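Blr6230 protein (Bradyrhizobium diazoefficiens USDA 110, PDB 5NGG) is a zinc-dependent subclass B3 metallo-beta-lactamase, an enzyme that probably inactivates beta-lactam antibiotics by hydrolysing their four-membered ring. Local coordinates at residues 244-248 / 249-253. Residues are numbered along the deposited sequence; the frame is centred on the assembly and turned at random. Where two conformers were deposited one is given.
Sequences EVYGM and QAKRA
K251 reaches back along the start of its helix to the carbonyl of Y246, NZ bonding to O at 2.8 Å. The ammonium lies in the carbonyl plane on a lone pair, the C=O...NZ angle being 141°. Running nearly straight from CG, with chi2, chi3 and chi4 within about 20° of 180°, the lysine carries CD and CE past the same oxygen and brings NZ to the edge of the Y246 ring. A salt bridge with E268 of helix 268-291 gives NZ a second partner and probably balances its buried charge. G247 is the N-cap residue of helix 248-253, which follows strand 237-239 and the zinc ligand H242 in this metallo-beta-lactamase fold. G247 O accepts K251 N at 3.3 Å, and M248 O takes R252 N at 2.9 Å, opening the helical bonding pattern. M248 folds over at chi2 and chi3 and lies roughly perpendicular to the Q249 side chain, M248 CE resting 3.8 Å from Q249 CD; F38 and P243 touch both residues. The Q249 amide is held from outside the helix, NE2 donating to D53 OD1. The hydroxyl of Y246 is hydrogen-bonded to that of Y58.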
ATOM      1  N   GLU A 244       2.983  -8.689  -5.527  0.50 11.05           N
ATOM      2  CA  GLU A 244       3.747  -8.609  -6.765  0.50 12.08           C
ATOM      3  C   GLU A 244       4.841  -7.546  -6.739  0.50 12.06           C
ATOM      4  O   GLU A 244       5.871  -7.715  -7.415  0.50 12.24           O
ATOM      5  CB  GLU A 244       2.784  -8.378  -7.932  0.50 12.85           C
ATOM      6  CG  GLU A 244       1.877  -9.574  -8.180  0.50 13.50           C
ATOM      7  CD  GLU A 244       0.525  -9.522  -7.466  0.50 13.83           C
ATOM      8  OE1 GLU A 244       0.321  -8.812  -6.445  0.50 12.95           O
ATOM      9  OE2 GLU A 244      -0.378 -10.238  -7.946  0.50 14.93           O
ATOM     10  N   VAL A 245       4.664  -6.500  -5.923  1.00 11.14           N
ATOM     11  CA  VAL A 245       5.662  -5.415  -5.787  1.00 10.48           C
ATOM     12  C   VAL A 245       7.032  -5.980  -5.386  1.00 10.84           C
ATOM     13  O   VAL A 245       8.064  -5.448  -5.782  1.00 13.31           O
ATOM     14  CB  VAL A 245       5.196  -4.351  -4.755  1.00 10.77           C
ATOM     15  CG1 VAL A 245       6.308  -3.409  -4.297  1.00 12.29           C
ATOM     16  CG2 VAL A 245       4.007  -3.553  -5.278  1.00 12.26           C
ATOM     17  N   TYR A 246       7.037  -7.038  -4.572  1.00  9.10           N
ATOM     18  CA  TYR A 246       8.253  -7.538  -3.962  1.00  8.60           C
ATOM     19  C   TYR A 246       8.377  -9.052  -4.030  1.00  8.87           C
ATOM     20  O   TYR A 246       9.185  -9.620  -3.316  1.00  9.70           O
ATOM     21  CB  TYR A 246       8.408  -6.993  -2.532  1.00  8.77           C
ATOM     22  CG  TYR A 246       7.304  -7.359  -1.581  1.00  7.98           C
ATOM     23  CD1 TYR A 246       6.085  -6.681  -1.599  1.00  8.12           C
ATOM     24  CD2 TYR A 246       7.458  -8.384  -0.650  1.00  8.68           C
ATOM     25  CE1 TYR A 246       5.067  -7.010  -0.724  1.00  7.93           C
ATOM     26  CE2 TYR A 246       6.442  -8.693   0.253  1.00  8.19           C
ATOM     27  CZ  TYR A 246       5.233  -8.024   0.206  1.00  7.67           C
ATOM     28  OH  TYR A 246       4.240  -8.348   1.108  1.00  8.60           O
ATOM     29  N   GLY A 247       7.624  -9.714  -4.898  1.00  9.19           N
ATOM     30  CA  GLY A 247       7.751 -11.149  -5.058  1.00 10.68           C
ATOM     31  C   GLY A 247       7.544 -11.887  -3.748  1.00  9.53           C
ATOM     32  O   GLY A 247       8.318 -12.756  -3.388  1.00 10.41           O
ATOM     33  N   MET A 248       6.451 -11.549  -3.061  1.00  8.95           N
ATOM     34  CA  MET A 248       6.203 -12.066  -1.719  1.00  8.20           C
ATOM     35  C   MET A 248       6.185 -13.593  -1.631  1.00  8.62           C
ATOM     36  O   MET A 248       6.825 -14.162  -0.751  1.00  9.35           O
ATOM     37  CB  MET A 248       4.875 -11.507  -1.189  1.00  7.95           C
ATOM     38  CG  MET A 248       4.537 -11.914   0.244  1.00  8.07           C
ATOM     39  SD  MET A 248       3.671 -13.491   0.407  1.00  8.90           S
ATOM     40  CE  MET A 248       2.067 -13.056  -0.268  1.00  8.37           C
ATOM     41  N   GLN A 249       5.458 -14.244  -2.537  1.00  9.41           N
ATOM     42  CA  GLN A 249       5.202 -15.665  -2.389  1.00 11.11           C
ATOM     43  C   GLN A 249       6.512 -16.444  -2.531  1.00 11.47           C
ATOM     44  O   GLN A 249       6.767 -17.428  -1.826  1.00 13.03           O
ATOM     45  CB  GLN A 249       4.124 -16.095  -3.410  1.00 13.58           C
ATOM     46  CG  GLN A 249       2.735 -15.484  -3.192  1.00 13.73           C
ATOM     47  CD  GLN A 249       2.449 -14.137  -3.910  1.00 14.74           C
ATOM     48  OE1 GLN A 249       3.370 -13.284  -4.147  1.00 13.92           O
ATOM     49  NE2 GLN A 249       1.144 -13.901  -4.206  1.00 15.90           N
ATOM     50  N   ALA A 250       7.335 -16.037  -3.479  1.00 12.39           N
ATOM     51  CA  ALA A 250       8.633 -16.688  -3.693  1.00 14.40           C
ATOM     52  C   ALA A 250       9.551 -16.542  -2.488  1.00 12.75           C
ATOM     53  O   ALA A 250      10.291 -17.465  -2.143  1.00 15.30           O
ATOM     54  CB  ALA A 250       9.294 -16.154  -4.953  1.00 16.70           C
ATOM     55  N   LYS A 251       9.523 -15.379  -1.855  1.00 11.14           N
ATOM     56  CA  LYS A 251      10.308 -15.162  -0.637  1.00 11.21           C
ATOM     57  C   LYS A 251       9.788 -15.977   0.545  1.00 11.44           C
ATOM     58  O   LYS A 251      10.568 -16.582   1.275  1.00 12.58           O
ATOM     59  CB  LYS A 251      10.350 -13.692  -0.288  1.00 10.67           C
ATOM     60  CG  LYS A 251      11.256 -12.873  -1.185  1.00  9.92           C
ATOM     61  CD  LYS A 251      10.967 -11.388  -1.080  1.00  9.25           C
ATOM     62  CE  LYS A 251      11.989 -10.510  -1.770  1.00  9.82           C
ATOM     63  NZ  LYS A 251      11.465  -9.115  -1.824  1.00  9.60           N
ATOM     64  N   ARG A 252       8.469 -16.025   0.711  1.00 11.45           N
ATOM     65  CA  ARG A 252       7.886 -16.808   1.808  1.00 12.40           C
ATOM     66  C   ARG A 252       8.340 -18.273   1.728  1.00 13.78           C
ATOM     67  O   ARG A 252       8.661 -18.890   2.742  1.00 13.75           O
ATOM     68  CB  ARG A 252       6.343 -16.665   1.816  1.00 12.65           C
ATOM     69  CG  ARG A 252       5.635 -17.568   2.835  1.00 12.75           C
ATOM     70  CD  ARG A 252       6.090 -17.326   4.252  1.00 14.02           C
ATOM     71  NE  ARG A 252       5.276 -18.099   5.181  1.00 14.16           N
ATOM     72  CZ  ARG A 252       5.679 -18.553   6.355  1.00 14.59           C
ATOM     73  NH1 ARG A 252       4.823 -19.278   7.072  1.00 17.26           N
ATOM     74  NH2 ARG A 252       6.920 -18.355   6.791  1.00 18.38           N
ATOM     75  N   ALA A 253       8.379 -18.803   0.514  1.00 12.84           N
ATOM     76  CA  ALA A 253       8.833 -20.167   0.256  1.00 15.76           C
ATOM     77  C   ALA A 253      10.268 -20.437   0.690  1.00 16.23           C
ATOM     78  O   ALA A 253      10.618 -21.559   1.099  1.00 20.95           O
ATOM     79  CB  ALA A 253       8.682 -20.467  -1.209  1.00 15.84           C
TER